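Long-range contacts in D-lactate dehydrogenase (Fermentative) (Pseudomonas aeruginosa, PDB 5Z20), which probably catalyses the NAD-dependent interconversion of D-lactate and pyruvate in fermentation: residues B[164-169]-B[187-192]; B[250-255]-B[275-280]; B[36-41]-B[327-332]. All blocks are in the same frame, centred on the assembly; numbering follows the deposited sequence.

Contact 1: residues B[164-169]-B[187-192]; sequences GVIGTG and LAYDPY. With NAI (1,4-dihydronicotinamide adenine dinucleotide), chain L.
The carboxylate of D190 shares one oxygen between the backbone of T168 and the cofactor ribose, and the other between its own loop and the ribose. OD2 accepts the amide of T168 at 2.8 Å from N, through the lone pair that faces away from OD1, and also takes the ribose hydroxyl O3B of NADH, 2.6 Å from OD2. OD1 binds the neighbouring hydroxyl, with O2B 2.6 Å from it, and uses its own outward lone pair for the amide of Y192, which closes an Asx turn. With CG anti to its backbone N (chi1 -162°), D190 reaches past the end of its strand to the cofactor, and four bonds fix the rotation of the carboxylate. The T168 side chain crosses that of D190 at a slant. Its OG1 bonds Y204, while its methyl CG2 rests on A188 CB at 3.8 Å. On the side of the sheet shared by I166 and Y189, I166 CG2 comes up to the edge of the tyrosine ring, 4.2 Å from CD2, and the CE2 corner of the ring lies near the adenine of NADH. Leading into these loops, strands 164-166 and 187-189 pair in parallel, 17° apart. V165 N donates to L187 O, Y189 N to V165 O and G167 N to Y189 O, the last at 2.9 Å. G167 has a positive phi of 97°, and the chain there turns beside the ribose, which fits the first glycine of a Rossmann GxGxxG loop. An aspartate whose two oxygens both accept ribose hydroxyls is consistent with a preference for NADH, since a 2'-phosphate would bring negative charge against the carboxylate.

Contact 2: residues B[250-255]-B[275-280]; sequences RGALVN and VYEEEA. With NAI (1,4-dihydronicotinamide adenine dinucleotide), chain L; OXM (oxamic acid), chain M.
V275 presses its CG2 methyl against the peptide that joins R250 to G251, 3.3 Å from R250 C. Its CG1 is anti to the carbonyl carbon (chi1 -65°) and lies near the nicotinamide amide of NADH, which leaves CG2 between N and C, facing that peptide. At Y276 it is the main chain that touches: its carbonyl carbon and the amide of E277 lie directly against G251, with G251 CA 3.3 Å from E277 N. G251, with no side chain, lets the two backbones come this close. The Y276 side chain leaves the backbone away from 250-255, its ring packs on V296 and L297 of helix 295-302, and its hydroxyl bonds D294. E277 follows with CG anti to its backbone N (chi1 180°), and the extended chain runs alongside A252, whose CB is 3.9 Å from E277 CD. The carboxylate is held from beyond the two segments, OE1 bonding H229. A water joins the backbones here, donating to G251 O and accepting from E277 N. E279 then folds back: its amide closes a type I turn on Y276 O, and OE1 accepts from Y276 N at 2.9 Å. A second water, accepting from G251 N, donates to the same OE1, while OE2 bonds H311 and N69. R250 has its chain bent at chi2, with the ribose hydroxyl O2D of NADH over the centre of one guanidinium face. NH2 bonds carboxylate O2 of oxamate at 2.8 Å, and NH1 bonds its amide oxygen O1 at 3.1 Å. R250 on oxamate, with E279 bonded to H311, which also binds the ligand, matches the Arg-Glu-His active site of D-2-hydroxyacid dehydrogenases.

Contact 3: residues B[36-41]-B[327-332]; sequences NHRHGF and TLDNIA
Apolar contact carries most of the joint, and L328 is at its centre. Its CB lies over one face of the H39 imidazole in a CH-pi contact, 3.9 Å from the ring centroid and 30° off the normal. Its two methyls part from there: CD1 reaches the backbone N of N36 at 3.5 Å, and CD2 meets F41 CD2 at 4.0 Å as the two side chains slide past each other in opposite directions. F41 turns the edge of its ring to L328 O, with CZ 4.1 Å from A332 CB; I331 CG2 approaches CE2 at a slant. H39 CB covers one face of the same ring.

The loop 36-41 links helix 26-35 to strand 42-45, an outermost strand of the five-stranded parallel sheet, and it packs here on the long helix 317-335 near the C-terminus. F41 and I331 both continue onto I19 of the adjacent strand 18-21.

The charged pair lies on the outer side, where R38 is exposed. R38 and D329 form a salt bridge whose hydrogen bond, NH2 3.5 Å from OD1, is weak, and the guanidinium and carboxylate planes stand 75° apart. Within the loop, N36 ND2 donates to F41 O at 2.8 Å, close to the plane of its amide, and N36 O accepts the amides of both H39 and G40.

In the fold
Contacts 1 and 2 follow one another along the chain and both touch the same NADH, 164-169 with 187-192 at its adenosine end and 250-255 with 275-280 at the nicotinamide and oxamate. Their centres are about 20 Å apart and their nearest atoms about 7 Å, and the extended cofactor spans the gap between them. D274, T248, Q170 and I171 add further bonds to it. Contact 3 joins residues almost 300 positions apart, and both other contacts are nested within the loop it closes. It lies far from the cofactor site, its centre about 35 Å from that of contact 1 and about 32 Å from that of contact 2.

Contact 1: residues B[164-169]-B[187-192]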
loop_
_atom_site.group_PDB
_atom_site.type_symbol
_atom_site.label_atom_id
_atom_site.label_comp_id
_atom_site.label_asym_id
_atom_site.label_seq_id
_atom_site.Cartn_x
_atom_site.Cartn_y
_atom_site.Cartn_z
ATOM N N GLY B 164 -6.651 28.305 -13.249
ATOM C CA GLY B 164 -7.976 28.722 -13.663
ATOM C C GLY B 164 -9.024 28.199 -12.712
ATOM O O GLY B 164 -9.087 26.981 -12.458
ATOM N N VAL B 165 -9.856 29.108 -12.243
ATOM C CA VAL B 165 -10.903 28.812 -11.311
ATOM C C VAL B 165 -12.244 28.936 -12.009
ATOM O O VAL B 165 -12.623 30.029 -12.426
ATOM C CB VAL B 165 -10.844 29.789 -10.120
ATOM C CG1 VAL B 165 -11.906 29.449 -9.130
ATOM C CG2 VAL B 165 -9.484 29.753 -9.484
ATOM N N ILE B 166 -12.982 27.839 -12.094
ATOM C CA ILE B 166 -14.285 27.855 -12.674
ATOM C C ILE B 166 -15.261 27.896 -11.520
ATOM O O ILE B 166 -15.461 26.908 -10.782
ATOM C CB ILE B 166 -14.469 26.600 -13.515
ATOM C CG1 ILE B 166 -13.530 26.676 -14.726
ATOM C CG2 ILE B 166 -15.910 26.416 -13.961
ATOM C CD1 ILE B 166 -13.395 25.403 -15.504
ATOM N N GLY B 167 -15.893 29.037 -11.364
ATOM C CA GLY B 167 -16.818 29.258 -10.250
ATOM C C GLY B 167 -16.141 29.969 -9.110
ATOM O O GLY B 167 -15.442 29.332 -8.332
ATOM N N THR B 168 -16.340 31.286 -9.049
ATOM C CA THR B 168 -15.648 32.147 -8.094
ATOM C C THR B 168 -16.565 32.596 -6.973
ATOM O O THR B 168 -16.633 33.776 -6.654
ATOM C CB THR B 168 -15.049 33.380 -8.810
ATOM O OG1 THR B 168 -16.041 34.064 -9.618
ATOM C CG2 THR B 168 -13.935 32.902 -9.740
ATOM N N GLY B 169 -17.248 31.642 -6.363
ATOM C CA GLY B 169 -18.120 31.904 -5.252
ATOM C C GLY B 169 -17.353 31.821 -3.942
ATOM O O GLY B 169 -16.193 32.119 -3.886
ATOM N N LEU B 187 -6.728 32.958 -13.286
ATOM C CA LEU B 187 -7.702 33.130 -14.340
ATOM C C LEU B 187 -9.017 32.631 -13.811
ATOM O O LEU B 187 -9.022 31.710 -12.972
ATOM C CB LEU B 187 -7.271 32.313 -15.540
ATOM C CG LEU B 187 -5.830 32.550 -16.014
ATOM C CD1 LEU B 187 -5.573 31.704 -17.235
ATOM C CD2 LEU B 187 -5.581 34.011 -16.317
ATOM N N ALA B 188 -10.109 33.248 -14.239
ATOM C CA ALA B 188 -11.411 32.984 -13.689
ATOM C C ALA B 188 -12.493 32.952 -14.723
ATOM O O ALA B 188 -12.521 33.777 -15.621
ATOM C CB ALA B 188 -11.773 34.014 -12.599
ATOM N N TYR B 189 -13.446 32.063 -14.519
ATOM C CA TYR B 189 -14.619 32.050 -15.287
ATOM C C TYR B 189 -15.791 31.881 -14.353
ATOM O O TYR B 189 -15.854 30.950 -13.511
ATOM C CB TYR B 189 -14.568 30.945 -16.281
ATOM C CG TYR B 189 -15.896 30.689 -16.924
ATOM C CD1 TYR B 189 -16.418 31.579 -17.884
ATOM C CD2 TYR B 189 -16.653 29.606 -16.551
ATOM C CE1 TYR B 189 -17.659 31.377 -18.440
ATOM C CE2 TYR B 189 -17.903 29.391 -17.096
ATOM C CZ TYR B 189 -18.382 30.269 -18.045
ATOM O OH TYR B 189 -19.593 30.032 -18.590
ATOM N N ASP B 190 -16.755 32.788 -14.480
ATOM C CA ASP B 190 -18.022 32.695 -13.724
ATOM C C ASP B 190 -19.044 33.476 -14.619
ATOM O O ASP B 190 -18.754 34.532 -15.074
ATOM C CB ASP B 190 -17.878 33.310 -12.372
ATOM C CG ASP B 190 -18.971 32.861 -11.401
ATOM O OD1 ASP B 190 -20.174 33.178 -11.612
ATOM O OD2 ASP B 190 -18.633 32.183 -10.397
ATOM N N PRO B 191 -20.205 32.913 -14.879
ATOM C CA PRO B 191 -21.258 33.728 -15.478
ATOM C C PRO B 191 -21.520 35.005 -14.695
ATOM O O PRO B 191 -22.040 35.937 -15.271
ATOM C CB PRO B 191 -22.494 32.823 -15.429
ATOM C CG PRO B 191 -22.213 31.824 -14.311
ATOM C CD PRO B 191 -20.720 31.616 -14.338
ATOM N N TYR B 192 -21.183 35.090 -13.410
ATOM C CA TYR B 192 -21.426 36.340 -12.666
ATOM C C TYR B 192 -20.173 36.794 -12.004
ATOM O O TYR B 192 -19.978 36.597 -10.819
ATOM C CB TYR B 192 -22.578 36.171 -11.633
ATOM C CG TYR B 192 -23.837 35.564 -12.289
ATOM C CD1 TYR B 192 -24.658 36.339 -13.153
ATOM C CD2 TYR B 192 -24.156 34.207 -12.116
ATOM C CE1 TYR B 192 -25.781 35.767 -13.747
ATOM C CE2 TYR B 192 -25.281 33.615 -12.712
ATOM C CZ TYR B 192 -26.085 34.414 -13.520
ATOM O OH TYR B 192 -27.139 33.846 -14.094
HETATM P PA NAI L . -21.334 29.588 -4.123
HETATM O O1A NAI L . -22.688 29.567 -4.503
HETATM O O2A NAI L . -20.842 30.523 -3.149
HETATM O O5B NAI L . -20.563 29.801 -5.425
HETATM C C5B NAI L . -20.776 29.109 -6.602
HETATM C C4B NAI L . -20.192 29.920 -7.729
HETATM O O4B NAI L . -20.319 29.206 -8.937
HETATM C C3B NAI L . -20.832 31.304 -7.890
HETATM O O3B NAI L . -19.945 32.366 -8.160
HETATM C C2B NAI L . -21.616 31.059 -9.126
HETATM O O2B NAI L . -21.928 32.186 -9.900
HETATM C C1B NAI L . -20.743 30.103 -9.904
HETATM N N9A NAI L . -21.503 29.506 -11.005
HETATM C C8A NAI L . -22.812 29.304 -11.020
HETATM N N7A NAI L . -23.212 28.799 -12.138
HETATM C C5A NAI L . -22.168 28.657 -12.896
HETATM C C6A NAI L . -21.940 28.154 -14.247
HETATM N N6A NAI L . -22.949 27.712 -14.978
HETATM N N1A NAI L . -20.696 28.155 -14.694
HETATM C C2A NAI L . -19.714 28.621 -13.952
HETATM N N3A NAI L . -19.854 29.081 -12.725
HETATM C C4A NAI L . -21.033 29.140 -12.155
HETATM O O3 NAI L . -21.052 28.096 -3.756
HETATM P PN NAI L . -19.849 27.524 -2.942
HETATM O O1N NAI L . -20.136 27.693 -1.572
HETATM O O2N NAI L . -18.653 28.056 -3.477
HETATM O O5D NAI L . -20.031 26.065 -3.354
HETATM C C5D NAI L . -19.507 25.533 -4.531
HETATM C C4D NAI L . -19.868 24.069 -4.729
HETATM O O4D NAI L . -18.916 23.163 -4.233
HETATM C C3D NAI L . -21.171 23.631 -4.120
HETATM O O3D NAI L . -22.264 23.836 -4.978
HETATM C C2D NAI L . -20.954 22.160 -3.857
HETATM O O2D NAI L . -21.463 21.351 -4.878
HETATM C C1D NAI L . -19.470 21.972 -3.828
HETATM N N1N NAI L . -19.043 21.600 -2.496
HETATM C C2N NAI L . -18.297 20.529 -2.341
HETATM C C3N NAI L . -17.839 20.121 -1.107
HETATM C C7N NAI L . -16.978 18.883 -0.968
HETATM O O7N NAI L . -16.946 18.296 0.040
HETATM N N7N NAI L . -16.255 18.418 -1.928
HETATM C C4N NAI L . -18.254 20.860 -0.007
HETATM C C5N NAI L . -19.048 21.962 -0.183
HETATM C C6N NAI L . -19.421 22.316 -1.454
HETATM O O HOH W 1 -18.344 35.272 -8.783
#

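Contact 2: residues B[250-255]-B[275-280]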
loop_
_atom_site.group_PDB
_atom_site.type_symbol
_atom_site.label_atom_id
_atom_site.label_comp_id
_atom_site.label_asym_id
_atom_site.label_seq_id
_atom_site.Cartn_x
_atom_site.Cartn_y
_atom_site.Cartn_z
ATOM N N ARG B 250 -18.660 18.597 -7.858
ATOM C CA ARG B 250 -19.557 17.416 -7.907
ATOM C C ARG B 250 -19.108 16.525 -8.989
ATOM O O ARG B 250 -18.574 16.975 -10.013
ATOM C CB ARG B 250 -21.018 17.839 -8.156
ATOM C CG ARG B 250 -21.726 18.478 -6.967
ATOM C CD ARG B 250 -22.041 17.472 -5.885
ATOM N NE ARG B 250 -22.727 18.026 -4.728
ATOM C CZ ARG B 250 -22.132 18.504 -3.635
ATOM N NH1 ARG B 250 -20.817 18.528 -3.529
ATOM N NH2 ARG B 250 -22.885 18.925 -2.577
ATOM N N GLY B 251 -19.375 15.245 -8.827
ATOM C CA GLY B 251 -18.959 14.238 -9.827
ATOM C C GLY B 251 -19.437 14.484 -11.232
ATOM O O GLY B 251 -18.673 14.344 -12.224
ATOM N N ALA B 252 -20.703 14.917 -11.332
ATOM C CA ALA B 252 -21.282 15.098 -12.652
ATOM C C ALA B 252 -20.835 16.351 -13.378
ATOM O O ALA B 252 -21.292 16.606 -14.508
ATOM C CB ALA B 252 -22.833 15.022 -12.592
ATOM N N LEU B 253 -19.946 17.130 -12.808
ATOM C CA LEU B 253 -19.327 18.238 -13.558
ATOM C C LEU B 253 -18.387 17.773 -14.645
ATOM O O LEU B 253 -18.004 18.559 -15.521
ATOM C CB LEU B 253 -18.516 19.129 -12.641
ATOM C CG LEU B 253 -19.256 19.882 -11.509
ATOM C CD1 LEU B 253 -18.283 20.754 -10.733
ATOM C CD2 LEU B 253 -20.375 20.773 -12.066
ATOM N N VAL B 254 -17.946 16.518 -14.581
ATOM C CA VAL B 254 -16.989 16.029 -15.562
ATOM C C VAL B 254 -17.488 14.711 -16.161
ATOM O O VAL B 254 -18.309 13.945 -15.576
ATOM C CB VAL B 254 -15.583 15.742 -14.931
ATOM C CG1 VAL B 254 -15.037 16.971 -14.258
ATOM C CG2 VAL B 254 -15.647 14.602 -13.953
ATOM N N ASN B 255 -16.955 14.392 -17.333
ATOM C CA ASN B 255 -17.232 13.100 -17.911
ATOM C C ASN B 255 -16.028 12.263 -17.681
ATOM O O ASN B 255 -14.993 12.389 -18.356
ATOM C CB ASN B 255 -17.530 13.256 -19.368
ATOM C CG ASN B 255 -17.745 11.911 -20.071
ATOM O OD1 ASN B 255 -17.183 10.910 -19.717
ATOM N ND2 ASN B 255 -18.523 11.938 -21.079
ATOM N N VAL B 275 -14.735 13.910 -5.636
ATOM C CA VAL B 275 -16.090 13.588 -5.996
ATOM C C VAL B 275 -16.117 12.782 -7.271
ATOM O O VAL B 275 -15.196 12.834 -8.092
ATOM C CB VAL B 275 -16.980 14.832 -6.196
ATOM C CG1 VAL B 275 -17.113 15.566 -4.867
ATOM C CG2 VAL B 275 -16.422 15.764 -7.273
ATOM N N TYR B 276 -17.163 12.013 -7.415
ATOM C CA TYR B 276 -17.314 11.132 -8.579
ATOM C C TYR B 276 -18.815 11.005 -8.926
ATOM O O TYR B 276 -19.667 10.857 -8.028
ATOM C CB TYR B 276 -16.644 9.750 -8.322
ATOM C CG TYR B 276 -16.810 8.787 -9.462
ATOM C CD1 TYR B 276 -16.244 9.045 -10.736
ATOM C CD2 TYR B 276 -17.590 7.652 -9.328
ATOM C CE1 TYR B 276 -16.472 8.196 -11.816
ATOM C CE2 TYR B 276 -17.800 6.780 -10.385
ATOM C CZ TYR B 276 -17.241 7.057 -11.632
ATOM O OH TYR B 276 -17.474 6.255 -12.683
ATOM N N GLU B 277 -19.116 10.947 -10.210
ATOM C CA GLU B 277 -20.498 10.971 -10.666
ATOM C C GLU B 277 -21.345 9.857 -10.107
ATOM O O GLU B 277 -22.473 10.119 -9.677
ATOM C CB GLU B 277 -20.552 10.990 -12.174
ATOM C CG GLU B 277 -21.950 11.019 -12.761
ATOM C CD GLU B 277 -21.987 11.534 -14.215
ATOM O OE1 GLU B 277 -20.950 11.811 -14.853
ATOM O OE2 GLU B 277 -23.084 11.652 -14.728
ATOM N N GLU B 278 -20.843 8.636 -10.060
ATOM C CA GLU B 278 -21.624 7.534 -9.504
ATOM C C GLU B 278 -21.206 7.268 -8.084
ATOM O O GLU B 278 -21.168 6.142 -7.658
ATOM C CB GLU B 278 -21.470 6.248 -10.317
ATOM C CG GLU B 278 -21.675 6.403 -11.828
ATOM C CD GLU B 278 -23.016 7.031 -12.180
ATOM O OE1 GLU B 278 -24.005 6.825 -11.427
ATOM O OE2 GLU B 278 -23.055 7.786 -13.156
ATOM N N GLU B 279 -20.893 8.287 -7.311
ATOM C CA GLU B 279 -20.409 7.997 -5.956
ATOM C C GLU B 279 -21.504 7.594 -4.978
ATOM O O GLU B 279 -21.185 7.091 -3.886
ATOM C CB GLU B 279 -19.676 9.210 -5.380
ATOM C CG GLU B 279 -20.551 10.418 -5.092
ATOM C CD GLU B 279 -19.750 11.542 -4.459
ATOM O OE1 GLU B 279 -18.977 12.200 -5.190
ATOM O OE2 GLU B 279 -19.976 11.797 -3.227
ATOM N N ALA B 280 -22.763 7.893 -5.296
ATOM C CA ALA B 280 -23.805 7.929 -4.214
ATOM C C ALA B 280 -23.934 6.629 -3.419
ATOM O O ALA B 280 -24.014 6.637 -2.163
ATOM C CB ALA B 280 -25.140 8.261 -4.789
HETATM P PA NAI L . -21.334 29.588 -4.123
HETATM O O1A NAI L . -22.688 29.567 -4.503
HETATM O O2A NAI L . -20.842 30.523 -3.149
HETATM O O5B NAI L . -20.563 29.801 -5.425
HETATM C C5B NAI L . -20.776 29.109 -6.602
HETATM C C4B NAI L . -20.192 29.920 -7.729
HETATM O O4B NAI L . -20.319 29.206 -8.937
HETATM C C3B NAI L . -20.832 31.304 -7.890
HETATM O O3B NAI L . -19.945 32.366 -8.160
HETATM C C2B NAI L . -21.616 31.059 -9.126
HETATM O O2B NAI L . -21.928 32.186 -9.900
HETATM C C1B NAI L . -20.743 30.103 -9.904
HETATM N N9A NAI L . -21.503 29.506 -11.005
HETATM C C8A NAI L . -22.812 29.304 -11.020
HETATM N N7A NAI L . -23.212 28.799 -12.138
HETATM C C5A NAI L . -22.168 28.657 -12.896
HETATM C C6A NAI L . -21.940 28.154 -14.247
HETATM N N6A NAI L . -22.949 27.712 -14.978
HETATM N N1A NAI L . -20.696 28.155 -14.694
HETATM C C2A NAI L . -19.714 28.621 -13.952
HETATM N N3A NAI L . -19.854 29.081 -12.725
HETATM C C4A NAI L . -21.033 29.140 -12.155
HETATM O O3 NAI L . -21.052 28.096 -3.756
HETATM P PN NAI L . -19.849 27.524 -2.942
HETATM O O1N NAI L . -20.136 27.693 -1.572
HETATM O O2N NAI L . -18.653 28.056 -3.477
HETATM O O5D NAI L . -20.031 26.065 -3.354
HETATM C C5D NAI L . -19.507 25.533 -4.531
HETATM C C4D NAI L . -19.868 24.069 -4.729
HETATM O O4D NAI L . -18.916 23.163 -4.233
HETATM C C3D NAI L . -21.171 23.631 -4.120
HETATM O O3D NAI L . -22.264 23.836 -4.978
HETATM C C2D NAI L . -20.954 22.160 -3.857
HETATM O O2D NAI L . -21.463 21.351 -4.878
HETATM C C1D NAI L . -19.470 21.972 -3.828
HETATM N N1N NAI L . -19.043 21.600 -2.496
HETATM C C2N NAI L . -18.297 20.529 -2.341
HETATM C C3N NAI L . -17.839 20.121 -1.107
HETATM C C7N NAI L . -16.978 18.883 -0.968
HETATM O O7N NAI L . -16.946 18.296 0.040
HETATM N N7N NAI L . -16.255 18.418 -1.928
HETATM C C4N NAI L . -18.254 20.860 -0.007
HETATM C C5N NAI L . -19.048 21.962 -0.183
HETATM C C6N NAI L . -19.421 22.316 -1.454
HETATM C C1 OXM M . -20.480 18.834 0.587
HETATM N N1 OXM M . -19.930 18.302 1.677
HETATM O O1 OXM M . -20.226 18.416 -0.531
HETATM C C2 OXM M . -21.412 19.947 0.739
HETATM O O2 OXM M . -22.216 20.194 -0.185
HETATM O O3 OXM M . -21.381 20.624 1.790
HETATM O O HOH W 2 -17.243 12.067 -12.244
HETATM O O HOH W 3 -20.485 13.945 -6.494
#

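Contact 3: residues B[36-41]-B[327-332]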
loop_
_atom_site.group_PDB
_atom_site.type_symbol
_atom_site.label_atom_id
_atom_site.label_comp_id
_atom_site.label_asym_id
_atom_site.label_seq_id
_atom_site.Cartn_x
_atom_site.Cartn_y
_atom_site.Cartn_z
ATOM N N ASN B 36 -25.799 19.386 20.158
ATOM C CA ASN B 36 -27.084 19.246 20.793
ATOM C C ASN B 36 -27.114 19.498 22.308
ATOM O O ASN B 36 -28.176 19.523 22.887
ATOM C CB ASN B 36 -27.616 17.868 20.548
ATOM C CG ASN B 36 -29.128 17.789 20.707
ATOM O OD1 ASN B 36 -29.870 18.694 20.302
ATOM N ND2 ASN B 36 -29.574 16.696 21.216
ATOM N N HIS B 37 -25.958 19.675 22.948
ATOM C CA HIS B 37 -25.931 20.136 24.336
ATOM C C HIS B 37 -26.634 21.479 24.473
ATOM O O HIS B 37 -27.119 21.775 25.515
ATOM C CB HIS B 37 -24.518 20.217 24.900
ATOM C CG HIS B 37 -23.798 18.904 24.890
ATOM N ND1 HIS B 37 -22.426 18.823 24.789
ATOM C CD2 HIS B 37 -24.250 17.626 24.880
ATOM C CE1 HIS B 37 -22.059 17.556 24.765
ATOM N NE2 HIS B 37 -23.149 16.811 24.828
ATOM N N ARG B 38 -26.718 22.243 23.409
ATOM C CA ARG B 38 -27.391 23.524 23.407
ATOM C C ARG B 38 -28.868 23.451 23.050
ATOM O O ARG B 38 -29.491 24.459 22.908
ATOM C CB ARG B 38 -26.718 24.498 22.413
ATOM C CG ARG B 38 -25.266 24.837 22.702
ATOM C CD ARG B 38 -24.479 25.357 21.492
ATOM N NE ARG B 38 -24.913 24.839 20.198
ATOM C CZ ARG B 38 -25.559 25.556 19.282
ATOM N NH1 ARG B 38 -25.838 26.829 19.543
ATOM N NH2 ARG B 38 -25.940 25.007 18.122
ATOM N N HIS B 39 -29.409 22.266 22.809
ATOM C CA HIS B 39 -30.769 22.130 22.328
ATOM C C HIS B 39 -31.576 21.039 22.968
ATOM O O HIS B 39 -32.727 21.234 23.248
ATOM C CB HIS B 39 -30.830 21.904 20.841
ATOM C CG HIS B 39 -30.220 22.975 20.016
ATOM N ND1 HIS B 39 -30.907 23.985 19.548
ATOM C CD2 HIS B 39 -28.954 23.129 19.550
ATOM C CE1 HIS B 39 -30.126 24.749 18.830
ATOM N NE2 HIS B 39 -28.931 24.225 18.834
ATOM N N GLY B 40 -31.006 19.875 23.179
ATOM C CA GLY B 40 -31.747 18.766 23.721
ATOM C C GLY B 40 -32.752 18.144 22.752
ATOM O O GLY B 40 -33.705 17.517 23.194
ATOM N N PHE B 41 -32.610 18.349 21.447
ATOM C CA PHE B 41 -33.432 17.608 20.501
ATOM C C PHE B 41 -33.195 16.117 20.664
ATOM O O PHE B 41 -32.222 15.694 21.263
ATOM C CB PHE B 41 -33.121 17.994 19.084
ATOM C CG PHE B 41 -33.346 19.443 18.783
ATOM C CD1 PHE B 41 -34.441 20.120 19.345
ATOM C CD2 PHE B 41 -32.558 20.100 17.890
ATOM C CE1 PHE B 41 -34.711 21.419 18.994
ATOM C CE2 PHE B 41 -32.787 21.412 17.558
ATOM C CZ PHE B 41 -33.872 22.065 18.082
ATOM N N THR B 327 -26.938 23.602 11.498
ATOM C CA THR B 327 -28.066 22.762 11.188
ATOM C C THR B 327 -29.087 22.725 12.401
ATOM O O THR B 327 -30.280 22.877 12.210
ATOM C CB THR B 327 -27.623 21.337 10.801
ATOM O OG1 THR B 327 -26.994 21.371 9.542
ATOM C CG2 THR B 327 -28.838 20.408 10.666
ATOM N N LEU B 328 -28.599 22.498 13.624
ATOM C CA LEU B 328 -29.483 22.510 14.780
ATOM C C LEU B 328 -30.170 23.851 14.988
ATOM O O LEU B 328 -31.386 23.898 15.215
ATOM C CB LEU B 328 -28.765 22.019 16.049
ATOM C CG LEU B 328 -28.286 20.555 15.943
ATOM C CD1 LEU B 328 -27.770 20.090 17.310
ATOM C CD2 LEU B 328 -29.395 19.599 15.512
ATOM N N ASP B 329 -29.434 24.934 14.831
ATOM C CA ASP B 329 -29.986 26.267 14.767
ATOM C C ASP B 329 -31.026 26.456 13.666
ATOM O O ASP B 329 -32.036 27.027 13.893
ATOM C CB ASP B 329 -28.892 27.314 14.650
ATOM C CG ASP B 329 -28.097 27.468 15.915
ATOM O OD1 ASP B 329 -28.516 26.998 16.948
ATOM O OD2 ASP B 329 -27.036 28.041 15.879
ATOM N N ASN B 330 -30.777 25.955 12.484
ATOM C CA ASN B 330 -31.782 26.092 11.415
ATOM C C ASN B 330 -33.089 25.404 11.830
ATOM O O ASN B 330 -34.193 25.889 11.567
ATOM C CB ASN B 330 -31.338 25.397 10.131
ATOM C CG ASN B 330 -30.193 26.114 9.417
ATOM O OD1 ASN B 330 -29.960 27.273 9.613
ATOM N ND2 ASN B 330 -29.560 25.409 8.503
ATOM N N ILE B 331 -32.954 24.244 12.451
ATOM C CA ILE B 331 -34.148 23.484 12.879
ATOM C C ILE B 331 -34.888 24.245 14.020
ATOM O O ILE B 331 -36.102 24.366 13.992
ATOM C CB ILE B 331 -33.752 22.087 13.316
ATOM C CG1 ILE B 331 -33.216 21.315 12.106
ATOM C CG2 ILE B 331 -34.936 21.362 13.984
ATOM C CD1 ILE B 331 -32.509 20.025 12.477
ATOM N N ALA B 332 -34.150 24.790 14.996
ATOM C CA ALA B 332 -34.763 25.620 16.066
ATOM C C ALA B 332 -35.454 26.844 15.501
ATOM O O ALA B 332 -36.563 27.161 15.902
ATOM C CB ALA B 332 -33.733 26.076 17.114
#